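Side-chain contacts in CD180 antigen (Mus musculus, PDB 3T6Q), which may cooperate with MD-1 and TLR4 to mediate the innate response of B cells to bacterial lipopolysaccharide, leading to NF-kappa-B activation: residues 405-410 / 419-424; 428-433 / 443-448; 437-442 / 454-459. All coordinates share one frame; numbering follows the deposited sequence.

Interaction 1 (405-410 / 419-424). With NAG (2-acetamido-2-deoxy-beta-D-glucopyranose), chain F; NAG (2-acetamido-2-deoxy-beta-D-glucopyranose), chain E.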
loop_
_atom_site.group_PDB
_atom_site.type_symbol
_atom_site.label_atom_id
_atom_site.label_comp_id
_atom_site.label_asym_id
_atom_site.label_seq_id
_atom_site.Cartn_x
_atom_site.Cartn_y
_atom_site.Cartn_z
ATOM N N LEU A 405 -17.235 -25.239 38.558
ATOM C CA LEU A 405 -18.638 -25.086 38.126
ATOM C C LEU A 405 -18.928 -23.573 37.970
ATOM O O LEU A 405 -18.778 -22.833 38.941
ATOM C CB LEU A 405 -19.533 -25.686 39.204
ATOM C CG LEU A 405 -20.938 -26.234 38.871
ATOM C CD1 LEU A 405 -21.942 -26.269 40.030
ATOM C CD2 LEU A 405 -21.554 -25.841 37.508
ATOM N N ASP A 406 -19.275 -23.119 36.754
ATOM C CA ASP A 406 -19.473 -21.696 36.530
ATOM C C ASP A 406 -20.945 -21.525 36.190
ATOM O O ASP A 406 -21.405 -22.075 35.235
ATOM C CB ASP A 406 -18.547 -21.215 35.398
ATOM C CG ASP A 406 -18.515 -19.704 35.255
ATOM O OD1 ASP A 406 -19.399 -19.012 35.864
ATOM O OD2 ASP A 406 -17.618 -19.187 34.528
ATOM N N LEU A 407 -21.668 -20.778 37.021
ATOM C CA LEU A 407 -23.080 -20.498 36.841
ATOM C C LEU A 407 -23.301 -18.984 36.846
ATOM O O LEU A 407 -24.422 -18.495 37.098
ATOM C CB LEU A 407 -23.843 -21.183 38.008
ATOM C CG LEU A 407 -23.971 -22.712 37.816
ATOM C CD1 LEU A 407 -24.358 -23.399 39.127
ATOM C CD2 LEU A 407 -24.995 -23.063 36.729
ATOM N N ALA A 408 -22.235 -18.233 36.598
ATOM C CA ALA A 408 -22.332 -16.744 36.662
ATOM C C ALA A 408 -23.442 -16.250 35.721
ATOM O O ALA A 408 -23.538 -16.720 34.579
ATOM C CB ALA A 408 -21.007 -16.090 36.306
ATOM N N PHE A 409 -24.237 -15.284 36.211
ATOM C CA PHE A 409 -25.292 -14.594 35.447
ATOM C C PHE A 409 -26.418 -15.542 35.046
ATOM O O PHE A 409 -27.211 -15.242 34.166
ATOM C CB PHE A 409 -24.703 -13.850 34.222
ATOM C CG PHE A 409 -23.723 -12.789 34.632
ATOM C CD1 PHE A 409 -24.190 -11.539 35.086
ATOM C CD2 PHE A 409 -22.364 -13.056 34.664
ATOM C CE1 PHE A 409 -23.293 -10.572 35.530
ATOM C CE2 PHE A 409 -21.470 -12.078 35.098
ATOM C CZ PHE A 409 -21.946 -10.849 35.538
ATOM N N THR A 410 -26.507 -16.683 35.700
ATOM C CA THR A 410 -27.598 -17.573 35.430
ATOM C C THR A 410 -28.401 -17.634 36.736
ATOM O O THR A 410 -27.865 -18.100 37.759
ATOM C CB THR A 410 -27.064 -18.985 35.057
ATOM O OG1 THR A 410 -26.424 -18.908 33.766
ATOM C CG2 THR A 410 -28.217 -19.995 35.033
ATOM N N SER A 419 -30.011 -28.707 49.180
ATOM C CA SER A 419 -28.547 -28.691 49.038
ATOM C C SER A 419 -28.121 -29.126 47.627
ATOM O O SER A 419 -27.743 -30.265 47.420
ATOM C CB SER A 419 -27.872 -29.573 50.093
ATOM O OG SER A 419 -28.230 -29.141 51.381
ATOM N N PRO A 420 -28.154 -28.180 46.663
ATOM C CA PRO A 420 -27.997 -28.568 45.280
ATOM C C PRO A 420 -26.609 -29.074 44.945
ATOM O O PRO A 420 -26.493 -29.870 44.013
ATOM C CB PRO A 420 -28.340 -27.282 44.476
ATOM C CG PRO A 420 -28.416 -26.173 45.464
ATOM C CD PRO A 420 -28.506 -26.750 46.842
ATOM N N PHE A 421 -25.588 -28.649 45.711
ATOM C CA PHE A 421 -24.178 -29.022 45.437
ATOM C C PHE A 421 -23.687 -30.179 46.322
ATOM O O PHE A 421 -22.492 -30.472 46.377
ATOM C CB PHE A 421 -23.273 -27.786 45.634
ATOM C CG PHE A 421 -23.779 -26.572 44.935
ATOM C CD1 PHE A 421 -23.668 -26.458 43.541
ATOM C CD2 PHE A 421 -24.420 -25.559 45.654
ATOM C CE1 PHE A 421 -24.179 -25.337 42.896
ATOM C CE2 PHE A 421 -24.940 -24.442 45.007
ATOM C CZ PHE A 421 -24.820 -24.329 43.622
ATOM N N GLN A 422 -24.620 -30.868 46.955
ATOM C CA GLN A 422 -24.310 -31.985 47.849
ATOM C C GLN A 422 -23.447 -33.034 47.114
ATOM O O GLN A 422 -23.733 -33.326 45.978
ATOM C CB GLN A 422 -25.631 -32.624 48.261
ATOM C CG GLN A 422 -25.519 -33.791 49.217
ATOM C CD GLN A 422 -26.876 -34.202 49.761
ATOM O OE1 GLN A 422 -27.432 -33.524 50.611
ATOM N NE2 GLN A 422 -27.421 -35.305 49.253
ATOM N N ASN A 423 -22.430 -33.609 47.767
ATOM C CA ASN A 423 -21.620 -34.667 47.120
ATOM C C ASN A 423 -20.844 -34.171 45.860
ATOM O O ASN A 423 -20.563 -34.921 44.941
ATOM C CB ASN A 423 -22.485 -35.914 46.811
ATOM C CG ASN A 423 -23.011 -36.623 48.086
ATOM O OD1 ASN A 423 -22.429 -36.519 49.163
ATOM N ND2 ASN A 423 -24.107 -37.362 47.945
ATOM N N LEU A 424 -20.469 -32.896 45.853
ATOM C CA LEU A 424 -19.450 -32.428 44.928
ATOM C C LEU A 424 -18.162 -32.225 45.744
ATOM O O LEU A 424 -17.656 -31.097 45.912
ATOM C CB LEU A 424 -19.876 -31.128 44.239
ATOM C CG LEU A 424 -20.973 -31.283 43.178
ATOM C CD1 LEU A 424 -21.318 -29.889 42.607
ATOM C CD2 LEU A 424 -20.572 -32.273 42.077
HETATM C C1 NAG F . -16.472 -17.165 37.292
HETATM C C2 NAG F . -16.026 -16.527 35.968
HETATM C C3 NAG F . -14.820 -17.330 35.434
HETATM C C4 NAG F . -13.679 -17.453 36.475
HETATM C C5 NAG F . -14.239 -17.943 37.817
HETATM C C6 NAG F . -13.193 -17.919 38.937
HETATM C C7 NAG F . -17.641 -15.450 34.431
HETATM C C8 NAG F . -18.792 -15.625 33.450
HETATM N N2 NAG F . -17.150 -16.545 35.001
HETATM O O3 NAG F . -14.310 -16.680 34.260
HETATM O O4 NAG F . -12.761 -18.484 36.074
HETATM O O5 NAG F . -15.366 -17.167 38.220
HETATM O O6 NAG F . -12.653 -16.618 39.059
HETATM O O7 NAG F . -17.192 -14.331 34.669
HETATM C C1 NAG E . -17.759 -19.690 31.193
HETATM C C2 NAG E . -16.297 -19.210 31.367
HETATM C C3 NAG E . -16.246 -17.665 31.390
HETATM C C4 NAG E . -17.035 -17.066 30.229
HETATM C C5 NAG E . -18.419 -17.682 30.166
HETATM C C6 NAG E . -19.300 -17.165 29.030
HETATM C C7 NAG E . -14.487 -20.305 32.626
HETATM C C8 NAG E . -14.058 -20.845 33.954
HETATM N N2 NAG E . -15.722 -19.765 32.569
HETATM O O3 NAG E . -14.900 -17.275 31.314
HETATM O O4 NAG E . -17.249 -15.659 30.366
HETATM O O5 NAG E . -18.329 -19.104 30.062
HETATM O O6 NAG E . -18.881 -17.710 27.777
HETATM O O7 NAG E . -13.711 -20.365 31.673
#

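Interaction 2 (428-433 / 443-448). With NAG (2-acetamido-2-deoxy-beta-D-glucopyranose), chain F.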
loop_
_atom_site.group_PDB
_atom_site.type_symbol
_atom_site.label_atom_id
_atom_site.label_comp_id
_atom_site.label_asym_id
_atom_site.label_seq_id
_atom_site.Cartn_x
_atom_site.Cartn_y
_atom_site.Cartn_z
ATOM N N LYS A 428 -13.590 -27.208 43.592
ATOM C CA LYS A 428 -12.657 -26.249 44.160
ATOM C C LYS A 428 -13.102 -24.825 43.834
ATOM O O LYS A 428 -12.789 -23.926 44.607
ATOM C CB LYS A 428 -11.254 -26.425 43.586
ATOM C CG LYS A 428 -10.588 -27.737 43.997
ATOM C CD LYS A 428 -9.163 -27.768 43.457
ATOM C CE LYS A 428 -8.942 -28.988 42.581
ATOM N NZ LYS A 428 -7.496 -29.091 42.224
ATOM N N VAL A 429 -13.781 -24.637 42.683
ATOM C CA VAL A 429 -14.106 -23.287 42.202
ATOM C C VAL A 429 -15.595 -23.245 41.815
ATOM O O VAL A 429 -16.053 -24.070 41.006
ATOM C CB VAL A 429 -13.271 -22.864 40.964
ATOM C CG1 VAL A 429 -13.739 -21.486 40.452
ATOM C CG2 VAL A 429 -11.775 -22.806 41.276
ATOM N N LEU A 430 -16.334 -22.294 42.391
ATOM C CA LEU A 430 -17.775 -22.184 42.130
ATOM C C LEU A 430 -18.092 -20.700 41.890
ATOM O O LEU A 430 -17.829 -19.860 42.777
ATOM C CB LEU A 430 -18.579 -22.742 43.323
ATOM C CG LEU A 430 -20.099 -22.649 43.309
ATOM C CD1 LEU A 430 -20.708 -23.290 42.047
ATOM C CD2 LEU A 430 -20.675 -23.322 44.557
ATOM N N ASN A 431 -18.610 -20.373 40.697
ATOM C CA ASN A 431 -18.895 -18.979 40.386
ATOM C C ASN A 431 -20.418 -18.846 40.296
ATOM O O ASN A 431 -21.044 -19.409 39.387
ATOM C CB ASN A 431 -18.188 -18.510 39.084
ATOM C CG ASN A 431 -18.327 -17.007 38.844
ATOM O OD1 ASN A 431 -19.174 -16.364 39.429
ATOM N ND2 ASN A 431 -17.512 -16.452 37.973
ATOM N N LEU A 432 -20.979 -18.073 41.228
ATOM C CA LEU A 432 -22.428 -17.820 41.315
ATOM C C LEU A 432 -22.747 -16.331 41.217
ATOM O O LEU A 432 -23.768 -15.858 41.759
ATOM C CB LEU A 432 -22.982 -18.354 42.660
ATOM C CG LEU A 432 -22.788 -19.892 42.860
ATOM C CD1 LEU A 432 -23.211 -20.396 44.227
ATOM C CD2 LEU A 432 -23.564 -20.671 41.798
ATOM N N SER A 433 -21.855 -15.604 40.574
ATOM C CA SER A 433 -22.011 -14.166 40.384
ATOM C C SER A 433 -23.399 -13.900 39.788
ATOM O O SER A 433 -23.760 -14.498 38.781
ATOM C CB SER A 433 -20.929 -13.677 39.440
ATOM O OG SER A 433 -21.041 -12.285 39.259
ATOM N N GLN A 443 -28.139 -24.657 54.599
ATOM C CA GLN A 443 -27.910 -25.909 53.833
ATOM C C GLN A 443 -27.444 -25.663 52.383
ATOM O O GLN A 443 -27.044 -26.596 51.676
ATOM C CB GLN A 443 -29.215 -26.740 53.794
ATOM C CG GLN A 443 -29.801 -27.102 55.169
ATOM C CD GLN A 443 -30.818 -26.086 55.732
ATOM O OE1 GLN A 443 -31.498 -26.382 56.712
ATOM N NE2 GLN A 443 -30.914 -24.894 55.135
ATOM N N LEU A 444 -27.473 -24.416 51.950
ATOM C CA LEU A 444 -27.241 -24.135 50.504
ATOM C C LEU A 444 -25.948 -24.735 49.968
ATOM O O LEU A 444 -25.936 -25.318 48.860
ATOM C CB LEU A 444 -27.349 -22.630 50.200
ATOM C CG LEU A 444 -27.007 -22.170 48.766
ATOM C CD1 LEU A 444 -28.069 -22.753 47.860
ATOM C CD2 LEU A 444 -27.000 -20.646 48.709
ATOM N N PHE A 445 -24.881 -24.644 50.774
ATOM C CA PHE A 445 -23.550 -25.086 50.363
ATOM C C PHE A 445 -23.050 -26.361 50.996
ATOM O O PHE A 445 -21.841 -26.636 50.952
ATOM C CB PHE A 445 -22.500 -23.969 50.512
ATOM C CG PHE A 445 -22.779 -22.778 49.596
ATOM C CD1 PHE A 445 -22.925 -22.968 48.212
ATOM C CD2 PHE A 445 -22.936 -21.512 50.114
ATOM C CE1 PHE A 445 -23.200 -21.881 47.384
ATOM C CE2 PHE A 445 -23.173 -20.417 49.292
ATOM C CZ PHE A 445 -23.337 -20.598 47.930
ATOM N N ASP A 446 -23.957 -27.144 51.544
ATOM C CA ASP A 446 -23.578 -28.460 52.058
ATOM C C ASP A 446 -22.988 -29.327 50.957
ATOM O O ASP A 446 -23.475 -29.329 49.816
ATOM C CB ASP A 446 -24.789 -29.202 52.635
ATOM C CG ASP A 446 -25.255 -28.657 53.989
ATOM O OD1 ASP A 446 -24.491 -27.976 54.685
ATOM O OD2 ASP A 446 -26.414 -28.929 54.360
ATOM N N GLY A 447 -21.955 -30.087 51.303
ATOM C CA GLY A 447 -21.393 -31.051 50.384
ATOM C C GLY A 447 -20.254 -30.498 49.548
ATOM O O GLY A 447 -19.860 -31.113 48.569
ATOM N N LEU A 448 -19.684 -29.360 49.969
ATOM C CA LEU A 448 -18.533 -28.754 49.292
ATOM C C LEU A 448 -17.291 -28.679 50.205
ATOM O O LEU A 448 -16.754 -27.596 50.427
ATOM C CB LEU A 448 -18.897 -27.344 48.785
ATOM C CG LEU A 448 -20.080 -27.400 47.807
ATOM C CD1 LEU A 448 -20.507 -25.955 47.517
ATOM C CD2 LEU A 448 -19.655 -28.156 46.558
HETATM C C1 NAG F . -16.472 -17.165 37.292
HETATM C C2 NAG F . -16.026 -16.527 35.968
HETATM C C3 NAG F . -14.820 -17.330 35.434
HETATM C C4 NAG F . -13.679 -17.453 36.475
HETATM C C5 NAG F . -14.239 -17.943 37.817
HETATM C C6 NAG F . -13.193 -17.919 38.937
HETATM C C7 NAG F . -17.641 -15.450 34.431
HETATM C C8 NAG F . -18.792 -15.625 33.450
HETATM N N2 NAG F . -17.150 -16.545 35.001
HETATM O O3 NAG F . -14.310 -16.680 34.260
HETATM O O4 NAG F . -12.761 -18.484 36.074
HETATM O O5 NAG F . -15.366 -17.167 38.220
HETATM O O6 NAG F . -12.653 -16.618 39.059
HETATM O O7 NAG F . -17.192 -14.331 34.669
#

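Interaction 3 (437-442 / 454-459)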
loop_
_atom_site.group_PDB
_atom_site.type_symbol
_atom_site.label_atom_id
_atom_site.label_comp_id
_atom_site.label_asym_id
_atom_site.label_seq_id
_atom_site.Cartn_x
_atom_site.Cartn_y
_atom_site.Cartn_z
ATOM N N LEU A 437 -29.096 -15.926 44.534
ATOM C CA LEU A 437 -29.424 -16.907 45.571
ATOM C C LEU A 437 -29.539 -16.186 46.902
ATOM O O LEU A 437 -28.972 -15.115 47.077
ATOM C CB LEU A 437 -28.320 -17.962 45.703
ATOM C CG LEU A 437 -28.241 -18.955 44.551
ATOM C CD1 LEU A 437 -26.864 -19.577 44.630
ATOM C CD2 LEU A 437 -29.329 -20.006 44.653
ATOM N N ASP A 438 -30.253 -16.804 47.838
ATOM C CA ASP A 438 -30.338 -16.279 49.199
ATOM C C ASP A 438 -29.214 -16.961 49.986
ATOM O O ASP A 438 -29.255 -18.159 50.287
ATOM C CB ASP A 438 -31.696 -16.596 49.802
ATOM C CG ASP A 438 -31.794 -16.238 51.289
ATOM O OD1 ASP A 438 -32.821 -16.590 51.886
ATOM O OD2 ASP A 438 -30.877 -15.618 51.868
ATOM N N ILE A 439 -28.209 -16.181 50.314
ATOM C CA ILE A 439 -26.985 -16.756 50.862
ATOM C C ILE A 439 -27.115 -16.959 52.366
ATOM O O ILE A 439 -26.134 -17.323 53.042
ATOM C CB ILE A 439 -25.770 -15.862 50.542
ATOM C CG1 ILE A 439 -25.698 -15.566 49.041
ATOM C CG2 ILE A 439 -24.465 -16.529 50.966
ATOM C CD1 ILE A 439 -25.672 -16.837 48.199
ATOM N N SER A 440 -28.306 -16.740 52.918
ATOM C CA SER A 440 -28.455 -16.972 54.365
ATOM C C SER A 440 -28.847 -18.435 54.683
ATOM O O SER A 440 -28.719 -18.866 55.846
ATOM C CB SER A 440 -29.477 -16.002 54.970
ATOM O OG SER A 440 -30.778 -16.370 54.547
ATOM N N SER A 441 -29.328 -19.189 53.669
ATOM C CA SER A 441 -29.771 -20.582 53.866
ATOM C C SER A 441 -28.608 -21.481 54.335
ATOM O O SER A 441 -27.596 -21.579 53.653
ATOM C CB SER A 441 -30.334 -21.150 52.579
ATOM O OG SER A 441 -30.615 -22.537 52.786
ATOM N N GLU A 442 -28.757 -22.131 55.496
ATOM C CA GLU A 442 -27.637 -22.849 56.140
ATOM C C GLU A 442 -27.197 -24.069 55.337
ATOM O O GLU A 442 -26.030 -24.454 55.391
ATOM C CB GLU A 442 -28.012 -23.337 57.552
ATOM C CG GLU A 442 -28.412 -22.254 58.521
ATOM C CD GLU A 442 -28.798 -22.850 59.859
ATOM O OE1 GLU A 442 -27.908 -23.431 60.518
ATOM O OE2 GLU A 442 -29.988 -22.757 60.232
ATOM N N LEU A 454 -15.071 -19.073 45.926
ATOM C CA LEU A 454 -16.521 -18.902 45.748
ATOM C C LEU A 454 -16.801 -17.476 45.355
ATOM O O LEU A 454 -16.439 -16.538 46.109
ATOM C CB LEU A 454 -17.277 -19.223 47.035
ATOM C CG LEU A 454 -18.794 -19.035 47.089
ATOM C CD1 LEU A 454 -19.453 -19.981 46.078
ATOM C CD2 LEU A 454 -19.297 -19.280 48.505
ATOM N N ASN A 455 -17.405 -17.282 44.172
ATOM C CA ASN A 455 -17.690 -15.917 43.756
ATOM C C ASN A 455 -19.179 -15.725 43.921
ATOM O O ASN A 455 -19.983 -16.401 43.254
ATOM C CB ASN A 455 -17.238 -15.666 42.289
ATOM C CG ASN A 455 -17.433 -14.221 41.819
ATOM O OD1 ASN A 455 -16.616 -13.722 41.064
ATOM N ND2 ASN A 455 -18.518 -13.577 42.199
ATOM N N LEU A 456 -19.553 -14.792 44.804
ATOM C CA LEU A 456 -20.956 -14.453 44.998
ATOM C C LEU A 456 -21.251 -12.995 44.757
ATOM O O LEU A 456 -22.168 -12.421 45.385
ATOM C CB LEU A 456 -21.368 -14.791 46.422
ATOM C CG LEU A 456 -21.350 -16.251 46.850
ATOM C CD1 LEU A 456 -21.691 -16.331 48.310
ATOM C CD2 LEU A 456 -22.342 -17.068 46.025
ATOM N N GLN A 457 -20.517 -12.368 43.843
ATOM C CA GLN A 457 -20.804 -11.001 43.505
ATOM C C GLN A 457 -22.263 -10.872 43.069
ATOM O O GLN A 457 -22.772 -11.720 42.320
ATOM C CB GLN A 457 -19.876 -10.562 42.375
ATOM C CG GLN A 457 -20.000 -9.104 42.031
ATOM C CD GLN A 457 -19.135 -8.682 40.863
ATOM O OE1 GLN A 457 -19.641 -8.214 39.848
ATOM N NE2 GLN A 457 -17.837 -8.816 41.011
ATOM N N GLY A 458 -22.948 -9.801 43.503
ATOM C CA GLY A 458 -24.349 -9.592 43.080
ATOM C C GLY A 458 -25.431 -10.540 43.614
ATOM O O GLY A 458 -26.516 -10.645 43.024
ATOM N N ASN A 459 -25.177 -11.241 44.715
ATOM C CA ASN A 459 -26.235 -12.005 45.367
ATOM C C ASN A 459 -26.749 -11.181 46.566
ATOM O O ASN A 459 -26.401 -9.997 46.667
ATOM C CB ASN A 459 -25.753 -13.381 45.800
ATOM C CG ASN A 459 -25.491 -14.288 44.608
ATOM O OD1 ASN A 459 -26.358 -15.044 44.207
ATOM N ND2 ASN A 459 -24.315 -14.156 44.007
#

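Interaction 1 (405-410 / 419-424)
Leu405 and Phe421 meet inside one leucine-rich repeat coil, the leucine reaching in from the strand and the phenylalanine coming back from the turn that closes the far side. From CB outward, the leucine runs toward the 419-424 turn, and CG lies anti to the backbone N (chi1 -154°), which brings CD1 to the edge of the Phe421 ring. At the tip, CD1 does the touching: it sits near the ring plane, 3.8 Å from CE1 of Phe421 and almost as close to CD1 of that ring. The same methyl lies 4.5 Å from CD1 of Leu424, so one methyl meets both Phe421 and Leu424. Leu407 adds a second, looser edge contact, its CD1 standing 4.2 Å from Phe421 CE1. Four buried side chains thus close the contact with carbon alone.

Asp406, between the two leucines, works on the other side of the strand. Its OD1 accepts the backbone N of Ala408 at 3.0 Å, an Asx turn, and this bond helps to orient the carboxylate. Its OD2 is then gripped by two sugar amides: N2 of the chain F NAG at 2.7 Å and N2 of the chain E NAG at 2.8 Å. The methyl C8 of the chain F sugar rests on CB of Ala408. Inward leucines from the strand and the turn that follows it, meeting a phenylalanine from the returning loop, are the core pattern of the leucine-rich repeat solenoid, here largely in LRR 14, with the glycan on the concave, strand-lined face.

Interaction 2 (428-433 / 443-448)
Leu432 and Phe445 make the tight point of this contact, which lies largely in LRR 15. Entering the second segment, Leu444 does not reach the strand but lays its CG over one face of the Phe445 ring, 3.9 Å above the plane and over the centre. Phe445 itself, its CG anti to the carbonyl carbon (chi1 -64°), points its ring at the strand. CD1 of Leu432 comes from the opposite direction and meets the ring in plane at the edge, 3.5 Å from CE1; CD2 of Leu430 reaches the same CE1 obliquely at 4.1 Å. Gly447 then carries the type II turn through positive phi, and Leu448 follows, its CD1 4.0 Å from CD2 of Leu430, the two side chains crossing at about a right angle.

Between Leu430 and Leu432, Asn431 turns to the other surface, where ND2 carries the chain F NAG through a covalent bond of 1.4 Å to C1. Its OD1 takes the backbone N of Ser433 at 3.0 Å in the carbonyl plane, an Asx turn that helps to orient the amide. The chemistry implies a division of labour: methyls and an aromatic edge pack the interior by van der Waals contact and exclusion of water, while the concave face carries the covalently linked glycan.

Interaction 3 (437-442 / 454-459)
Asn459, Ile439 and Leu456 bury most of the surface here, and they join the loop of LRR 15 to the turn that follows the strand of LRR 16. Asn459 supplies the polar link. Its OD1 accepts the backbone N of Leu437 at 2.9 Å, with the N-H aimed almost straight at the oxygen (163°) and lying in the carbonyl plane. With CG anti to the carbonyl carbon (chi1 -70°), the amide turns back over its own turn as well, and ND2 donates to O of Leu456 at 3.1 Å. That donor stands above the carbonyl plane of Leu456, though the oxygen lies in the plane of the asparagine amide. ND2 has a further acceptor in O of Leu432, so both ends of this buried amide are satisfied. Leu454, Leu456 and Asn459 spell the LxLxxN consensus, and such an asparagine bonding to the backbone of the adjacent coil is a hallmark of leucine-rich repeats.

Ile439 and Leu456 supply the apolar part, reaching toward each other tip to tip. CG2 of Ile439 comes to 3.8 Å from CD1 of Leu456, while CD1 of the isoleucine lies 4.0 Å from both leucine methyls. Its CG1 also passes CB of Asn459 at 3.9 Å, the two side chains crossing at about a right angle.

Between Leu437 and Ile439, Asp438 braces its own loop: OD2 accepts Ser440 N, an Asx turn, and also Ser440 OG from the same face. The contact sits just past the C-terminal end of strand 453-455, which is flanked by strands 429-431 and 480-482; Leu454 packs on Leu430, and Phe461 lies against Ile439.

How the interactions relate
All three contacts lie in consecutive coils of the horseshoe, LRR 14 to LRR 16, on the neighbouring parallel strands 404-406, 429-431 and 453-455. Interaction 1 closes before interaction 2 opens, whereas interactions 2 and 3 alternate their segments along the chain. The centres of interactions 1 and 2 are about 6 Å apart. Those of interactions 2 and 3 are about 9 Å apart, and those of interactions 1 and 3 about 11 Å. Probable backbone bonds, Leu407 N to Asn431 O and Leu432 N to Asn455 O, tie coil to coil. Interactions 1 and 2 repeat the same design within a coil; interaction 3 bridges two coils. Together they form a continuous core behind a glycan-bearing inner surface.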